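Local coordinates for dihydrodipicolinate synthase (Oceanobacillus iheyensis HTE831, PDB 3D0C), which probably condenses pyruvate with aspartate semialdehyde to form 4-hydroxy-tetrahydrodipicolinate, an early step of lysine biosynthesis, at residues 11-16 / 207-212; 18-23 / 54-59; 81-86 / 106-111; 260-265 / 280-285. The protein carries 1 engineered substitution. All coordinates share one frame; numbering follows the deposited sequence.

Contact 1 of 4, residues 11-16 / 207-212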
# COMPACT_ATOMS: atom_id res chain seq x y z
N ARG A 11 -6.12 3.45 -28.39
CA ARG A 11 -5.95 2.01 -28.19
C ARG A 11 -6.73 1.48 -26.98
O ARG A 11 -7.04 0.29 -26.91
CB ARG A 11 -4.48 1.67 -27.98
CG ARG A 11 -3.55 2.01 -29.13
CD ARG A 11 -2.16 1.52 -28.80
NE ARG A 11 -1.20 1.79 -29.87
CZ ARG A 11 -0.04 1.16 -30.01
NH1 ARG A 11 0.30 0.21 -29.14
NH2 ARG A 11 0.77 1.46 -31.01
N PHE A 12 -7.03 2.36 -26.04
CA PHE A 12 -7.72 1.96 -24.82
C PHE A 12 -9.24 1.93 -24.86
O PHE A 12 -9.90 1.67 -23.85
CB PHE A 12 -7.21 2.82 -23.67
CG PHE A 12 -5.71 2.78 -23.54
CD1 PHE A 12 -5.08 1.67 -23.01
CD2 PHE A 12 -4.94 3.83 -24.02
CE1 PHE A 12 -3.70 1.59 -22.97
CE2 PHE A 12 -3.55 3.77 -23.98
CZ PHE A 12 -2.93 2.64 -23.45
N SER A 13 -9.80 2.19 -26.04
CA SER A 13 -11.26 2.15 -26.21
C SER A 13 -11.63 0.69 -26.43
O SER A 13 -12.11 0.32 -27.50
CB SER A 13 -11.68 2.98 -27.42
OG SER A 13 -11.45 4.36 -27.17
N THR A 14 -11.40 -0.12 -25.41
CA THR A 14 -11.68 -1.55 -25.49
C THR A 14 -11.49 -2.12 -24.08
O THR A 14 -11.47 -1.37 -23.10
CB THR A 14 -10.69 -2.25 -26.45
OG1 THR A 14 -11.07 -3.62 -26.65
CG2 THR A 14 -9.29 -2.19 -25.88
N ILE A 15 -11.37 -3.43 -23.97
CA ILE A 15 -11.15 -4.05 -22.67
C ILE A 15 -9.65 -4.14 -22.38
O ILE A 15 -8.88 -4.60 -23.22
CB ILE A 15 -11.75 -5.47 -22.60
CG1 ILE A 15 -13.28 -5.41 -22.69
CG2 ILE A 15 -11.29 -6.18 -21.32
CD1 ILE A 15 -13.97 -6.77 -22.61
N SER A 16 -9.24 -3.67 -21.21
CA SER A 16 -7.85 -3.76 -20.80
C SER A 16 -7.81 -4.99 -19.90
O SER A 16 -8.27 -4.95 -18.76
CB SER A 16 -7.41 -2.53 -19.99
OG SER A 16 -7.07 -1.45 -20.85
N GLY A 207 -19.12 8.72 -19.86
CA GLY A 207 -18.13 9.13 -20.84
C GLY A 207 -16.93 8.22 -21.00
O GLY A 207 -16.14 8.40 -21.93
N ALA A 208 -16.76 7.25 -20.11
CA ALA A 208 -15.63 6.33 -20.20
C ALA A 208 -15.65 5.62 -21.55
O ALA A 208 -16.72 5.45 -22.14
CB ALA A 208 -15.66 5.32 -19.06
N VAL A 209 -14.48 5.21 -22.04
CA VAL A 209 -14.38 4.55 -23.34
C VAL A 209 -13.86 3.12 -23.27
O VAL A 209 -13.65 2.48 -24.31
CB VAL A 209 -13.46 5.35 -24.28
CG1 VAL A 209 -13.97 6.78 -24.41
CG2 VAL A 209 -12.03 5.34 -23.74
N GLY A 210 -13.63 2.62 -22.07
CA GLY A 210 -13.14 1.26 -21.93
C GLY A 210 -13.21 0.81 -20.49
O GLY A 210 -13.60 1.58 -19.61
N PHE A 211 -12.86 -0.45 -20.23
CA PHE A 211 -12.88 -0.92 -18.86
C PHE A 211 -11.88 -2.04 -18.65
O PHE A 211 -11.55 -2.79 -19.57
CB PHE A 211 -14.31 -1.34 -18.46
CG PHE A 211 -14.85 -2.54 -19.20
CD1 PHE A 211 -14.56 -3.83 -18.76
CD2 PHE A 211 -15.69 -2.39 -20.29
CE1 PHE A 211 -15.12 -4.95 -19.39
CE2 PHE A 211 -16.25 -3.49 -20.94
CZ PHE A 211 -15.96 -4.78 -20.48
N THR A 212 -11.36 -2.13 -17.42
CA THR A 212 -10.40 -3.18 -17.08
C THR A 212 -11.22 -4.43 -16.75
O THR A 212 -12.40 -4.33 -16.44
CB THR A 212 -9.57 -2.83 -15.83
OG1 THR A 212 -10.45 -2.63 -14.72
CG2 THR A 212 -8.74 -1.56 -16.06
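I15 and F211 sit next to each other on two parallel strands, their side chains running alongside on one side of the sheet. F211 holds CG between its backbone N and carbonyl carbon (chi1 66°), which turns a ring face to its neighbour. CG1 of I15 lies over that face in a CH-pi contact, 4.0 Å from the centroid of the F211 ring. With chi2 of I15 extended at -179°, CD1 meets F211 CZ at 3.5 Å. With only a methyl left, as in an alanine here, the F211 ring would probably lose its hold on that face and be freer to tilt.

The backbones are joined by S16 N to F211 O at 3.0 Å and by a weak bond from F211 N to T14 O. G210 suits its place because a CB there would run into the carbonyl oxygens of F12 and T14. S13 OG rests beside V209 CG2 at 3.6 Å.

Strands 15-17 and 210-213 are the first and last of the TIM barrel, so this pairing closes it. The chemistry divides: I15 and F211 offer hydrocarbon to L227 of helix 220-232, whereas S16 and T212 bring hydroxyl-bearing side chains to K167, the probable Schiff-base lysine.

Contact 2 of 4, residues 18-23 / 54-59; sequences INIVPF and GNTGEF
I18 and T56 make the closest side-chain packing: they cross at about a right angle, with I18 CG2 against the hydroxyl T56 OG1 (3.3 Å). The T56 methyl lies beside I18 O and also reaches I20 CG2 at 4.1 Å, while V21 CG2 rests on the carbonyl oxygen of G57. G54 and G57 belong to the GXXGE motif of this family; a CB on G54 would collide with I18 CG2, and one on G57 would press on N19 O.

The aromatic contact is at F23, where E58 CD lies in plane at the ring edge and the carboxylate stands almost perpendicular to the ring (82°). E58 CG lies beside its backbone N (chi1 -63°) and the chain beyond is extended, which carries the acid out to F23.

Polar links run through water. One water accepts from V21 N at 3.0 Å and donates to T56 O and to E58 OE2, 2.9 Å each; another joins G54 N to N19 O. T56 is a probable pyruvate-binding residue, and an alanine here, lacking hydroxyl and methyl, would probably leave a gap against I18 and I20 and weaken the hold on pyruvate.

Both loops follow barrel strands, 15-17 and 49-50. Helix 32-44 covers N19, and helix 260-270 lays I264 on T56 and sends K265 to a salt bridge with E58, while N55 packs on P118 of the second subunit.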
# COMPACT_ATOMS: atom_id res chain seq x y z
N ILE A 18 -6.26 -7.71 -17.48
CA ILE A 18 -5.21 -7.81 -16.47
C ILE A 18 -5.01 -9.31 -16.22
O ILE A 18 -5.81 -9.95 -15.56
CB ILE A 18 -5.65 -7.15 -15.16
CG1 ILE A 18 -6.50 -5.90 -15.45
CG2 ILE A 18 -4.43 -6.79 -14.32
CD1 ILE A 18 -5.79 -4.81 -16.24
N ASN A 19 -3.92 -9.85 -16.76
CA ASN A 19 -3.62 -11.28 -16.64
C ASN A 19 -3.21 -11.69 -15.23
O ASN A 19 -2.86 -10.85 -14.40
CB ASN A 19 -2.49 -11.66 -17.59
CG ASN A 19 -1.18 -10.97 -17.23
OD1 ASN A 19 -1.00 -9.77 -17.46
ND2 ASN A 19 -0.26 -11.73 -16.63
N ILE A 20 -3.24 -12.99 -14.97
CA ILE A 20 -2.81 -13.47 -13.66
C ILE A 20 -1.38 -13.95 -13.83
O ILE A 20 -0.83 -13.95 -14.94
CB ILE A 20 -3.62 -14.68 -13.17
CG1 ILE A 20 -3.50 -15.82 -14.19
CG2 ILE A 20 -5.07 -14.28 -12.94
CD1 ILE A 20 -3.85 -17.17 -13.62
N VAL A 21 -0.77 -14.35 -12.72
CA VAL A 21 0.57 -14.91 -12.71
C VAL A 21 0.43 -16.18 -11.90
O VAL A 21 0.39 -16.15 -10.67
CB VAL A 21 1.62 -14.01 -12.00
CG1 VAL A 21 2.92 -14.79 -11.83
CG2 VAL A 21 1.88 -12.74 -12.81
N PRO A 22 0.30 -17.33 -12.58
CA PRO A 22 0.15 -18.58 -11.84
C PRO A 22 1.44 -18.95 -11.10
O PRO A 22 2.54 -18.65 -11.56
CB PRO A 22 -0.23 -19.59 -12.92
CG PRO A 22 0.41 -19.04 -14.15
CD PRO A 22 0.20 -17.55 -14.03
N PHE A 23 1.29 -19.58 -9.94
CA PHE A 23 2.45 -19.99 -9.15
C PHE A 23 2.45 -21.51 -9.04
O PHE A 23 1.42 -22.15 -9.25
CB PHE A 23 2.40 -19.34 -7.77
CG PHE A 23 2.39 -17.83 -7.81
CD1 PHE A 23 3.46 -17.12 -8.35
CD2 PHE A 23 1.30 -17.11 -7.32
CE1 PHE A 23 3.45 -15.73 -8.40
CE2 PHE A 23 1.28 -15.72 -7.37
CZ PHE A 23 2.35 -15.03 -7.91
N GLY A 54 -0.31 -6.11 -12.96
CA GLY A 54 -1.50 -5.42 -12.49
C GLY A 54 -1.76 -6.12 -11.16
O GLY A 54 -1.07 -7.10 -10.84
N ASN A 55 -2.73 -5.67 -10.38
CA ASN A 55 -2.99 -6.33 -9.11
C ASN A 55 -3.59 -7.72 -9.34
O ASN A 55 -3.49 -8.58 -8.47
CB ASN A 55 -3.92 -5.47 -8.25
CG ASN A 55 -3.19 -4.32 -7.58
OD1 ASN A 55 -3.73 -3.22 -7.46
ND2 ASN A 55 -1.97 -4.57 -7.14
N THR A 56 -4.18 -7.94 -10.51
CA THR A 56 -4.76 -9.25 -10.79
C THR A 56 -3.61 -10.23 -10.99
O THR A 56 -3.81 -11.44 -10.95
CB THR A 56 -5.62 -9.26 -12.06
OG1 THR A 56 -6.49 -8.13 -12.07
CG2 THR A 56 -6.48 -10.53 -12.10
N GLY A 57 -2.42 -9.67 -11.21
CA GLY A 57 -1.23 -10.48 -11.41
C GLY A 57 -0.42 -10.57 -10.12
O GLY A 57 0.73 -11.00 -10.15
N GLU A 58 -1.03 -10.17 -9.01
CA GLU A 58 -0.37 -10.21 -7.70
C GLU A 58 1.00 -9.52 -7.71
O GLU A 58 1.98 -10.02 -7.16
CB GLU A 58 -0.27 -11.66 -7.21
CG GLU A 58 -1.64 -12.29 -7.01
CD GLU A 58 -1.59 -13.76 -6.63
OE1 GLU A 58 -1.25 -14.08 -5.47
OE2 GLU A 58 -1.89 -14.61 -7.50
N PHE A 59 1.03 -8.35 -8.34
CA PHE A 59 2.23 -7.54 -8.46
C PHE A 59 2.96 -7.39 -7.14
O PHE A 59 4.18 -7.59 -7.07
CB PHE A 59 1.85 -6.15 -8.99
CG PHE A 59 2.98 -5.16 -8.99
CD1 PHE A 59 4.12 -5.39 -9.74
CD2 PHE A 59 2.89 -3.99 -8.23
CE1 PHE A 59 5.16 -4.46 -9.75
CE2 PHE A 59 3.93 -3.06 -8.24
CZ PHE A 59 5.07 -3.30 -9.00
O HOH W 1 -1.19 -8.54 -14.31
O HOH W 2 -2.21 -13.68 -10.19

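Contact 3 of 4, residues 81-86 / 106-111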
# COMPACT_ATOMS: atom_id res chain seq x y z
N ARG A 81 1.23 -8.47 -30.69
CA ARG A 81 -0.13 -8.89 -31.02
C ARG A 81 -1.19 -8.05 -30.29
O ARG A 81 -2.37 -8.06 -30.67
CB ARG A 81 -0.33 -10.38 -30.72
CG ARG A 81 0.30 -11.31 -31.75
CD ARG A 81 0.07 -12.77 -31.41
NE ARG A 81 0.90 -13.22 -30.30
CZ ARG A 81 0.74 -14.38 -29.67
NH1 ARG A 81 -0.23 -15.21 -30.05
NH2 ARG A 81 1.55 -14.72 -28.68
N ALA A 82 -0.77 -7.35 -29.25
CA ALA A 82 -1.65 -6.50 -28.47
C ALA A 82 -0.82 -5.41 -27.83
O ALA A 82 0.41 -5.48 -27.84
CB ALA A 82 -2.36 -7.31 -27.39
N THR A 83 -1.48 -4.40 -27.28
CA THR A 83 -0.78 -3.31 -26.61
C THR A 83 -0.44 -3.80 -25.21
O THR A 83 -1.31 -4.31 -24.51
CB THR A 83 -1.67 -2.05 -26.52
OG1 THR A 83 -1.90 -1.51 -27.82
CG2 THR A 83 -0.99 -0.98 -25.67
N VAL A 84 0.81 -3.64 -24.80
CA VAL A 84 1.22 -4.09 -23.48
C VAL A 84 1.46 -2.91 -22.54
O VAL A 84 2.21 -1.98 -22.85
CB VAL A 84 2.49 -4.98 -23.56
CG1 VAL A 84 2.89 -5.46 -22.18
CG2 VAL A 84 2.23 -6.18 -24.47
N VAL A 85 0.80 -2.95 -21.39
CA VAL A 85 0.93 -1.90 -20.39
C VAL A 85 1.53 -2.55 -19.16
O VAL A 85 0.91 -3.41 -18.53
CB VAL A 85 -0.44 -1.28 -20.06
CG1 VAL A 85 -0.27 -0.12 -19.09
CG2 VAL A 85 -1.13 -0.83 -21.34
N ALA A 86 2.74 -2.13 -18.83
CA ALA A 86 3.46 -2.68 -17.69
C ALA A 86 3.24 -1.90 -16.41
O ALA A 86 3.52 -0.71 -16.34
CB ALA A 86 4.93 -2.75 -18.01
N GLY A 106 10.30 -3.88 -24.50
CA GLY A 106 9.35 -3.70 -25.57
C GLY A 106 7.94 -3.28 -25.18
O GLY A 106 7.09 -3.13 -26.05
N ALA A 107 7.67 -3.10 -23.89
CA ALA A 107 6.33 -2.69 -23.46
C ALA A 107 5.97 -1.37 -24.13
O ALA A 107 6.83 -0.51 -24.31
CB ALA A 107 6.27 -2.54 -21.93
N ASP A 108 4.70 -1.21 -24.47
CA ASP A 108 4.23 -0.01 -25.15
C ASP A 108 3.91 1.15 -24.25
O ASP A 108 3.98 2.30 -24.67
CB ASP A 108 2.98 -0.35 -25.96
CG ASP A 108 3.19 -1.52 -26.88
OD1 ASP A 108 3.91 -1.36 -27.88
OD2 ASP A 108 2.64 -2.61 -26.59
N CYS A 109 3.55 0.85 -23.01
CA CYS A 109 3.12 1.86 -22.07
C CYS A 109 3.28 1.30 -20.66
O CYS A 109 3.46 0.08 -20.49
CB CYS A 109 1.63 2.15 -22.38
SG CYS A 109 0.71 3.36 -21.39
N VAL A 110 3.24 2.16 -19.65
CA VAL A 110 3.31 1.71 -18.27
C VAL A 110 2.05 2.16 -17.54
O VAL A 110 1.37 3.09 -17.98
CB VAL A 110 4.57 2.25 -17.52
CG1 VAL A 110 5.84 1.82 -18.24
CG2 VAL A 110 4.51 3.77 -17.38
N MSE A 111 1.72 1.47 -16.45
CA MSE A 111 0.56 1.84 -15.64
C MSE A 111 1.07 2.06 -14.23
O MSE A 111 1.57 1.12 -13.61
CB MSE A 111 -0.49 0.74 -15.59
CG MSE A 111 -1.56 1.07 -14.55
SE MSE A 111 -2.73 -0.38 -14.09
CE MSE A 111 -1.54 -1.37 -12.91
O HOH W 3 2.42 -3.86 -29.24
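D108 lies against T83 and V84, and each step of its side chain has a partner there. CB touches T83 CG2 at 4.0 Å and comes within 3.6 Å of V84 O. CG, turned to the side of the backbone N (chi1 -53°), swings the carboxylate over the start of the neighbouring strand. At the tip, OD2 receives the N-H of V84 at 2.8 Å, nearly straight at 173°, through its anti lone pair. The same OD2 accepts from a water that also donates to A82 O. A short acid suits this spot because it can take the amide of V84 just before regular strand pairing begins.

Strands 83-88 and 109-112, with helix 92-104 between them, form one beta-alpha-beta crossover of the TIM barrel. G106 ends the helix in a Schellman motif, its positive phi being easy for glycine.

Further on, C109 N donates to V84 O, A86 N to C109 O at 2.9 Å, and M111 N to A86 O at 2.8 Å. V85 puts CG1 3.6 Å from CB of M111, a selenomethionine whose side chain approaches K167 and Y143. A86 and A107, both small, bring their CB atoms to 4.1 Å and pack on helix 92-104 at A102.

Contact 4 of 4, residues 260-265 / 280-285; sequences NVVIIK and EPVNPL
V262 is the bump of this contact: its two methyls push from helix 260-270 into the bend of the chain at V282 to L285. CG1 stands between the backbone N and carbonyl carbon (chi1 56°), an uncommon pose for a helical valine, and from there it projects between V282 CG1 at 3.9 Å and L285 CD2. The latter pair is tight, with V262 CG1 only 3.4 Å from L285 CD2. CG2 fills the backbone side of the hollow, 3.7 Å from N283 O and 3.6 Å from L285 N. That amide hydrogen-bonds to E266, so the methyl lies beside a polar group that already has a partner.

The helix belongs to the helical region that follows the TIM barrel in this enzyme family, and residues 280-285 lead from it into the last helix, 287-303. Near the start of this link, P281, preceded by a cis peptide bond, packs on H117 of the second subunit.

L285 is the answering bump. Its CD2 drops into the groove between V262 and I263, with I263 CD1 at 3.6 Å, and the leucine crosses the isoleucine at about a right angle. I263 CD1 also meets the other branch, L285 CD1, at 3.8 Å. A forked leucine suits the groove, since one methyl enters it while the other stays against the isoleucine tip. Behind them, I263 leans on F248 and L251 of helix 235-257, and L285 on L293 of helix 287-303.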
# COMPACT_ATOMS: atom_id res chain seq x y z
N ASN A 260 -10.51 -11.06 -4.45
CA ASN A 260 -10.28 -10.63 -5.82
C ASN A 260 -9.56 -11.57 -6.78
O ASN A 260 -10.10 -11.89 -7.85
CB ASN A 260 -9.58 -9.26 -5.83
CG ASN A 260 -9.58 -8.63 -7.20
OD1 ASN A 260 -8.89 -9.09 -8.09
ND2 ASN A 260 -10.38 -7.59 -7.37
N VAL A 261 -8.36 -12.02 -6.43
CA VAL A 261 -7.61 -12.92 -7.30
C VAL A 261 -7.89 -14.41 -7.06
O VAL A 261 -7.95 -15.19 -8.02
CB VAL A 261 -6.08 -12.68 -7.17
CG1 VAL A 261 -5.30 -13.66 -8.06
CG2 VAL A 261 -5.75 -11.27 -7.56
N VAL A 262 -8.03 -14.81 -5.81
CA VAL A 262 -8.28 -16.22 -5.50
C VAL A 262 -9.56 -16.72 -6.17
O VAL A 262 -9.66 -17.89 -6.54
CB VAL A 262 -8.33 -16.47 -3.97
CG1 VAL A 262 -9.37 -15.59 -3.33
CG2 VAL A 262 -8.61 -17.95 -3.69
N ILE A 263 -10.54 -15.83 -6.33
CA ILE A 263 -11.79 -16.21 -6.99
C ILE A 263 -11.50 -16.57 -8.45
O ILE A 263 -12.03 -17.56 -8.98
CB ILE A 263 -12.83 -15.06 -6.94
CG1 ILE A 263 -13.53 -15.06 -5.58
CG2 ILE A 263 -13.83 -15.21 -8.08
CD1 ILE A 263 -14.48 -16.24 -5.36
N ILE A 264 -10.67 -15.77 -9.10
CA ILE A 264 -10.31 -16.00 -10.49
C ILE A 264 -9.52 -17.30 -10.68
O ILE A 264 -9.82 -18.08 -11.59
CB ILE A 264 -9.49 -14.82 -11.07
CG1 ILE A 264 -10.37 -13.57 -11.17
CG2 ILE A 264 -8.94 -15.18 -12.42
CD1 ILE A 264 -9.62 -12.35 -11.66
N LYS A 265 -8.53 -17.53 -9.83
CA LYS A 265 -7.71 -18.74 -9.94
C LYS A 265 -8.49 -20.02 -9.63
O LYS A 265 -8.32 -21.03 -10.31
CB LYS A 265 -6.46 -18.64 -9.06
CG LYS A 265 -5.42 -17.68 -9.62
CD LYS A 265 -4.10 -17.71 -8.85
CE LYS A 265 -3.05 -16.85 -9.57
NZ LYS A 265 -1.74 -16.80 -8.87
N GLU A 280 0.92 -15.45 -0.51
CA GLU A 280 0.56 -14.74 0.72
C GLU A 280 0.47 -13.28 0.28
O GLU A 280 1.19 -12.86 -0.61
CB GLU A 280 1.68 -14.89 1.77
CG GLU A 280 2.13 -16.33 2.04
CD GLU A 280 3.28 -16.78 1.14
OE1 GLU A 280 3.15 -16.71 -0.09
OE2 GLU A 280 4.33 -17.21 1.68
N PRO A 281 -0.41 -12.47 0.92
CA PRO A 281 -1.30 -12.78 2.04
C PRO A 281 -2.72 -13.24 1.68
O PRO A 281 -3.67 -12.83 2.34
CB PRO A 281 -1.31 -11.47 2.81
CG PRO A 281 -1.41 -10.47 1.67
CD PRO A 281 -0.46 -11.03 0.60
N VAL A 282 -2.87 -14.07 0.65
CA VAL A 282 -4.20 -14.58 0.31
C VAL A 282 -4.13 -16.11 0.25
O VAL A 282 -3.30 -16.67 -0.45
CB VAL A 282 -4.73 -14.02 -1.05
CG1 VAL A 282 -6.10 -14.65 -1.38
CG2 VAL A 282 -4.88 -12.49 -0.96
N ASN A 283 -5.01 -16.77 0.99
CA ASN A 283 -5.03 -18.23 1.00
C ASN A 283 -6.20 -18.70 0.15
O ASN A 283 -6.87 -17.88 -0.48
CB ASN A 283 -5.16 -18.71 2.44
CG ASN A 283 -3.88 -19.32 2.98
OD1 ASN A 283 -2.78 -19.02 2.49
ND2 ASN A 283 -4.00 -20.17 3.99
N PRO A 284 -6.45 -20.01 0.11
CA PRO A 284 -7.58 -20.51 -0.69
C PRO A 284 -8.91 -19.95 -0.19
O PRO A 284 -9.00 -19.46 0.93
CB PRO A 284 -7.48 -22.02 -0.52
CG PRO A 284 -6.00 -22.24 -0.34
CD PRO A 284 -5.63 -21.13 0.61
N LEU A 285 -9.95 -20.04 -1.02
CA LEU A 285 -11.27 -19.55 -0.63
C LEU A 285 -11.79 -20.22 0.64
O LEU A 285 -11.40 -21.35 0.96
CB LEU A 285 -12.29 -19.79 -1.75
CG LEU A 285 -12.07 -19.12 -3.10
CD1 LEU A 285 -13.15 -19.59 -4.08
CD2 LEU A 285 -12.13 -17.61 -2.95

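Contacts 1 and 3 are strand pairings of one barrel: F12 CE1 packs on V85 CG2 at 3.9 Å in its interior, and R11 NH1 separately reaches T83 OG1 at 3.1 Å, probably a hydrogen bond. Contact 2 touches both, through I18 CD1 to T212 CB (4.3 Å) and G54 CA to M111 CE (4.1 Å). All three come near the probable catalytic residues: the side chains of T212 and M111 lie about 3 and 4 Å from that of K167, and those of N55 and M111 each about 4 Å from that of Y143. Contact 4 joins contact 2 through the salt bridge of K265 NZ to E58 OE2 (2.6 Å); its centre is about 26 Å from those of contacts 1 and 3.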